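Local coordinates for uncharacterized protein (Candida albicans, PDB 5K04), which probably serves as the non-catalytic auxiliary subunit (MDM20/NAA25 family) of the NatB N-terminal acetyltransferase complex, at residues L578-I583 with K595-I600; D571-L576 with A604-F609. All coordinates share one frame; numbering follows the deposited sequence.

Interaction 1. Residues L578-I583 with K595-I600; sequences LLVYSI and KVFNKI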
loop_
_atom_site.group_PDB
_atom_site.type_symbol
_atom_site.label_atom_id
_atom_site.label_comp_id
_atom_site.label_asym_id
_atom_site.label_seq_id
_atom_site.Cartn_x
_atom_site.Cartn_y
_atom_site.Cartn_z
ATOM N N LEU A 578 14.351 13.789 8.365
ATOM C CA LEU A 578 13.206 14.493 8.934
ATOM C C LEU A 578 13.544 15.069 10.303
ATOM O O LEU A 578 13.113 16.176 10.639
ATOM C CB LEU A 578 12.005 13.554 9.008
ATOM C CG LEU A 578 11.594 12.999 7.641
ATOM C CD1 LEU A 578 10.336 12.163 7.762
ATOM C CD2 LEU A 578 11.389 14.124 6.641
ATOM N N LEU A 579 14.339 14.346 11.093
ATOM C CA LEU A 579 14.857 14.917 12.334
ATOM C C LEU A 579 15.699 16.150 12.052
ATOM O O LEU A 579 15.507 17.201 12.683
ATOM C CB LEU A 579 15.668 13.877 13.095
ATOM C CG LEU A 579 14.827 12.672 13.529
ATOM C CD1 LEU A 579 15.671 11.648 14.268
ATOM C CD2 LEU A 579 13.691 13.142 14.408
ATOM N N VAL A 580 16.625 16.047 11.090
ATOM C CA VAL A 580 17.469 17.191 10.733
ATOM C C VAL A 580 16.607 18.427 10.515
ATOM O O VAL A 580 16.814 19.474 11.137
ATOM C CB VAL A 580 18.322 16.878 9.482
ATOM C CG1 VAL A 580 18.959 18.168 8.923
ATOM C CG2 VAL A 580 19.412 15.872 9.798
ATOM N N TYR A 581 15.617 18.313 9.631
ATOM C CA TYR A 581 14.793 19.475 9.323
ATOM C C TYR A 581 13.980 19.904 10.539
ATOM O O TYR A 581 13.778 21.100 10.766
ATOM C CB TYR A 581 13.900 19.171 8.111
ATOM C CG TYR A 581 14.673 19.230 6.806
ATOM C CD1 TYR A 581 14.903 20.447 6.164
ATOM C CD2 TYR A 581 15.178 18.082 6.217
ATOM C CE1 TYR A 581 15.615 20.521 4.969
ATOM C CE2 TYR A 581 15.887 18.145 5.020
ATOM C CZ TYR A 581 16.114 19.373 4.405
ATOM O OH TYR A 581 16.823 19.428 3.223
ATOM N N SER A 582 13.534 18.941 11.348
ATOM C CA SER A 582 12.794 19.268 12.562
ATOM C C SER A 582 13.661 20.056 13.535
ATOM O O SER A 582 13.176 20.971 14.214
ATOM C CB SER A 582 12.286 17.986 13.222
ATOM O OG SER A 582 11.476 17.227 12.337
ATOM N N ILE A 583 14.949 19.715 13.608
ATOM C CA ILE A 583 15.869 20.368 14.536
ATOM C C ILE A 583 16.261 21.751 14.029
ATOM O O ILE A 583 16.215 22.734 14.772
ATOM C CB ILE A 583 17.103 19.477 14.750
ATOM C CG1 ILE A 583 16.689 18.194 15.477
ATOM C CG2 ILE A 583 18.184 20.244 15.489
ATOM C CD1 ILE A 583 17.613 17.000 15.247
ATOM N N LYS A 595 18.592 13.907 21.056
ATOM C CA LYS A 595 18.731 12.625 21.732
ATOM C C LYS A 595 18.165 11.496 20.880
ATOM O O LYS A 595 18.782 10.430 20.759
ATOM C CB LYS A 595 18.046 12.684 23.097
ATOM C CG LYS A 595 18.807 13.532 24.121
ATOM C CD LYS A 595 17.985 13.723 25.386
ATOM C CE LYS A 595 18.605 14.762 26.299
ATOM N NZ LYS A 595 17.770 14.964 27.519
ATOM N N VAL A 596 17.000 11.712 20.271
ATOM C CA VAL A 596 16.473 10.726 19.333
ATOM C C VAL A 596 17.450 10.530 18.179
ATOM O O VAL A 596 17.776 9.398 17.802
ATOM C CB VAL A 596 15.078 11.154 18.842
ATOM C CG1 VAL A 596 14.583 10.223 17.769
ATOM C CG2 VAL A 596 14.097 11.184 20.010
ATOM N N PHE A 597 17.953 11.638 17.627
ATOM C CA PHE A 597 18.912 11.586 16.525
ATOM C C PHE A 597 20.107 10.716 16.886
ATOM O O PHE A 597 20.536 9.859 16.105
ATOM C CB PHE A 597 19.367 13.013 16.187
ATOM C CG PHE A 597 20.146 13.129 14.894
ATOM C CD1 PHE A 597 21.481 12.763 14.824
ATOM C CD2 PHE A 597 19.542 13.624 13.763
ATOM C CE1 PHE A 597 22.191 12.880 13.637
ATOM C CE2 PHE A 597 20.240 13.741 12.571
ATOM C CZ PHE A 597 21.567 13.365 12.511
ATOM N N ASN A 598 20.655 10.924 18.077
ATOM C CA ASN A 598 21.891 10.255 18.459
ATOM C C ASN A 598 21.669 8.779 18.796
ATOM O O ASN A 598 22.554 7.950 18.554
ATOM C CB ASN A 598 22.518 11.016 19.626
ATOM C CG ASN A 598 23.828 10.433 20.060
ATOM O OD1 ASN A 598 24.774 10.340 19.280
ATOM N ND2 ASN A 598 23.895 10.038 21.318
ATOM N N LYS A 599 20.494 8.431 19.342
ATOM C CA LYS A 599 20.154 7.027 19.556
ATOM C C LYS A 599 20.033 6.279 18.229
ATOM O O LYS A 599 20.455 5.123 18.115
ATOM C CB LYS A 599 18.848 6.929 20.349
ATOM C CG LYS A 599 18.609 5.562 20.994
ATOM C CD LYS A 599 17.316 5.535 21.800
ATOM C CE LYS A 599 17.402 4.540 22.959
ATOM N NZ LYS A 599 17.777 3.165 22.515
ATOM N N ILE A 600 19.468 6.934 17.216
ATOM C CA ILE A 600 19.277 6.312 15.913
ATOM C C ILE A 600 20.611 6.113 15.196
ATOM O O ILE A 600 20.870 5.040 14.639
ATOM C CB ILE A 600 18.300 7.153 15.080
ATOM C CG1 ILE A 600 16.929 7.147 15.764
ATOM C CG2 ILE A 600 18.215 6.632 13.660
ATOM C CD1 ILE A 600 15.997 8.198 15.244
#
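Leu-579 and Phe-597 face each other where helices 571-584 and 591-601 run side by side in nearly opposite directions; the axes of the two short segments approach to 10.4 Å at an angle of 157°. The phenyl ring of Phe-597 turns its edge to the first helix. Val-580 CG2 lies near the ring plane, 3.6 Å from Phe-597 CE2, and Leu-579 CB lies 3.9 Å from Phe-597 CD2 on the same rim. Further along that helix Ile-583 comes in at about a right angle to Phe-597, its CD1 4.2 Å from CD2 of the ring. With CG set anti to the backbone N (chi1 -169°), Phe-597 swings its ring to the side where these three residues lie.

Leu-579 has a second role beyond the ring. Its CD1 branch runs forward to meet Ile-600 tip to tip, with Leu-579 CD1 and Ile-600 CD1 3.6 Å apart, while Val-596 crosses the leucine at about a right angle and touches the same methyl through CG1 at 3.9 Å. One methyl is thus shared by two residues a helical turn apart.

No hydrogen bond joins the segments, and the interface is wholly apolar. On the far side of helix 571-584, Leu-578 and Tyr-581 pack on helices 506-521 and 525-537; Phe-618 of helix 608-625 touches Phe-597. Two consecutive antiparallel helices, flanked by further helices, make a helical hairpin consistent with the alpha-solenoid architecture of the TPR clan to which the family belongs.

Interaction 2. Residues D571-L576 with A604-F609; sequences DVATKL and AKFSVF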
loop_
_atom_site.group_PDB
_atom_site.type_symbol
_atom_site.label_atom_id
_atom_site.label_comp_id
_atom_site.label_asym_id
_atom_site.label_seq_id
_atom_site.Cartn_x
_atom_site.Cartn_y
_atom_site.Cartn_z
ATOM N N ASP A 571 16.123 3.440 4.846
ATOM C CA ASP A 571 14.976 3.839 5.659
ATOM C C ASP A 571 15.388 4.634 6.889
ATOM O O ASP A 571 14.659 5.546 7.311
ATOM C CB ASP A 571 14.158 2.611 6.080
ATOM C CG ASP A 571 13.555 1.863 4.878
ATOM O OD1 ASP A 571 13.654 2.374 3.730
ATOM O OD2 ASP A 571 13.009 0.759 5.084
ATOM N N VAL A 572 16.541 4.314 7.478
ATOM C CA VAL A 572 16.985 5.064 8.648
ATOM C C VAL A 572 17.386 6.489 8.270
ATOM O O VAL A 572 17.146 7.432 9.028
ATOM C CB VAL A 572 18.123 4.311 9.346
ATOM C CG1 VAL A 572 18.729 5.178 10.422
ATOM C CG2 VAL A 572 17.567 3.003 9.955
ATOM N N ALA A 573 17.977 6.676 7.086
ATOM C CA ALA A 573 18.342 8.023 6.658
ATOM C C ALA A 573 17.102 8.896 6.484
ATOM O O ALA A 573 17.110 10.079 6.838
ATOM C CB ALA A 573 19.153 7.949 5.362
ATOM N N THR A 574 16.027 8.320 5.947
ATOM C CA THR A 574 14.757 9.032 5.821
ATOM C C THR A 574 14.320 9.612 7.157
ATOM O O THR A 574 13.981 10.793 7.251
ATOM C CB THR A 574 13.694 8.071 5.285
ATOM O OG1 THR A 574 14.090 7.622 3.988
ATOM C CG2 THR A 574 12.331 8.734 5.201
ATOM N N LYS A 575 14.349 8.794 8.217
ATOM C CA LYS A 575 13.971 9.308 9.528
ATOM C C LYS A 575 14.918 10.414 9.987
ATOM O O LYS A 575 14.480 11.432 10.540
ATOM C CB LYS A 575 13.939 8.171 10.549
ATOM C CG LYS A 575 13.578 8.672 11.953
ATOM C CD LYS A 575 13.423 7.538 12.957
ATOM C CE LYS A 575 12.187 6.698 12.667
ATOM N NZ LYS A 575 11.858 5.788 13.803
ATOM N N LEU A 576 16.223 10.237 9.745
ATOM C CA LEU A 576 17.206 11.205 10.211
ATOM C C LEU A 576 17.087 12.516 9.455
ATOM O O LEU A 576 17.271 13.594 10.039
ATOM C CB LEU A 576 18.612 10.625 10.073
ATOM C CG LEU A 576 18.949 9.499 11.054
ATOM C CD1 LEU A 576 20.272 8.812 10.666
ATOM C CD2 LEU A 576 19.013 10.064 12.461
ATOM N N ALA A 604 22.604 2.484 13.438
ATOM C CA ALA A 604 22.053 2.873 12.142
ATOM C C ALA A 604 22.358 1.931 10.966
ATOM O O ALA A 604 21.583 1.921 9.997
ATOM C CB ALA A 604 22.547 4.269 11.772
ATOM N N LYS A 605 23.463 1.182 10.979
ATOM C CA LYS A 605 23.793 0.222 9.891
ATOM C C LYS A 605 24.133 0.906 8.558
ATOM O O LYS A 605 23.673 0.490 7.498
ATOM C CB LYS A 605 22.679 -0.814 9.686
ATOM C CG LYS A 605 22.610 -1.834 10.813
ATOM C CD LYS A 605 21.241 -2.488 10.970
ATOM C CE LYS A 605 21.246 -3.504 12.113
ATOM N NZ LYS A 605 21.715 -2.922 13.427
ATOM N N PHE A 606 25.020 1.900 8.607
ATOM C CA PHE A 606 25.325 2.748 7.461
ATOM C C PHE A 606 26.662 2.407 6.797
ATOM O O PHE A 606 27.535 1.745 7.367
ATOM C CB PHE A 606 25.352 4.213 7.886
ATOM C CG PHE A 606 24.000 4.831 8.083
ATOM C CD1 PHE A 606 22.907 4.407 7.355
ATOM C CD2 PHE A 606 23.837 5.884 8.987
ATOM C CE1 PHE A 606 21.651 5.015 7.532
ATOM C CE2 PHE A 606 22.587 6.499 9.172
ATOM C CZ PHE A 606 21.493 6.060 8.446
ATOM N N SER A 607 26.802 2.889 5.561
ATOM C CA SER A 607 28.097 3.008 4.899
ATOM C C SER A 607 29.013 3.978 5.647
ATOM O O SER A 607 28.568 4.813 6.445
ATOM C CB SER A 607 27.922 3.504 3.467
ATOM O OG SER A 607 27.498 4.867 3.455
ATOM N N VAL A 608 30.317 3.874 5.358
ATOM C CA VAL A 608 31.290 4.765 5.990
ATOM C C VAL A 608 30.879 6.216 5.797
ATOM O O VAL A 608 30.840 7.002 6.752
ATOM C CB VAL A 608 32.707 4.513 5.446
ATOM C CG1 VAL A 608 33.699 5.379 6.171
ATOM C CG2 VAL A 608 33.099 3.045 5.595
ATOM N N PHE A 609 30.518 6.581 4.561
ATOM C CA PHE A 609 30.219 7.980 4.287
ATOM C C PHE A 609 28.974 8.441 5.029
ATOM O O PHE A 609 28.955 9.540 5.598
ATOM C CB PHE A 609 30.053 8.247 2.797
ATOM C CG PHE A 609 29.681 9.671 2.513
ATOM C CD1 PHE A 609 30.581 10.699 2.795
ATOM C CD2 PHE A 609 28.432 10.000 2.011
ATOM C CE1 PHE A 609 30.252 12.017 2.565
ATOM C CE2 PHE A 609 28.096 11.334 1.766
ATOM C CZ PHE A 609 29.008 12.338 2.048
#
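Ala-604, just beyond the end of helix 591-601, places its CB 4.2 Å from Val-572 CG1 on the opening turn of helix 571-584. The same methyl lies over one face of the Phe-606 ring, 3.3 Å above its plane and offset toward the rim, and probably helps to limit how the ring can turn. At Lys-605 the backbone adopts positive phi (68°), and the chain turns there between the alanine and the phenylalanine.

Phe-606 carries most of the contact. Its ring points its far end at the helix, where CZ sits 3.5 Å from Val-572 CG1, the valine crossing it on a slant. Leu-576, one turn further on, comes from the opposite direction and meets the ring edge in plane, with Leu-576 CD1 3.6 Å from Phe-606 CE2. The backbone N of Ala-573 lies at the edge too, 3.8 Å from Phe-606 CZ, and the alanine CB approaches that carbon at 4.3 Å. A chi1 of -77° places Phe-606 CG anti to its own carbonyl carbon, from where the ring reaches this edge-on position. Tyr-614 of helix 608-625 also meets the ring, the planes about 30° apart, and touches Ala-573 and Leu-576.

Ser-607 then N-caps helix 608-625, its OG accepting from the backbone N of Asp-610. No hydrogen bond or salt bridge joins the two segments, so this contact rests on apolar van der Waals packing round Phe-606.

Overall arrangement
Both interactions use helix 571-584, with interaction 2 on its first turns and interaction 1 further toward its C-terminal end; their centres are 12 Å apart. Along the chain interaction 1 is nested within the loop closed by interaction 2: helix 591-601 returns alongside helix 571-584, and the linker then packs against the start of that same helix before helix 608-625 begins. The two contacts merge at Ile-600, whose CG2 lies 3.6 Å from CG1 of Val-572, and at Leu-576, which also touches Phe-597. Together they form a continuous, largely apolar patch joining helix 571-584 to helix 591-601 and to the linker that leads into helix 608-625.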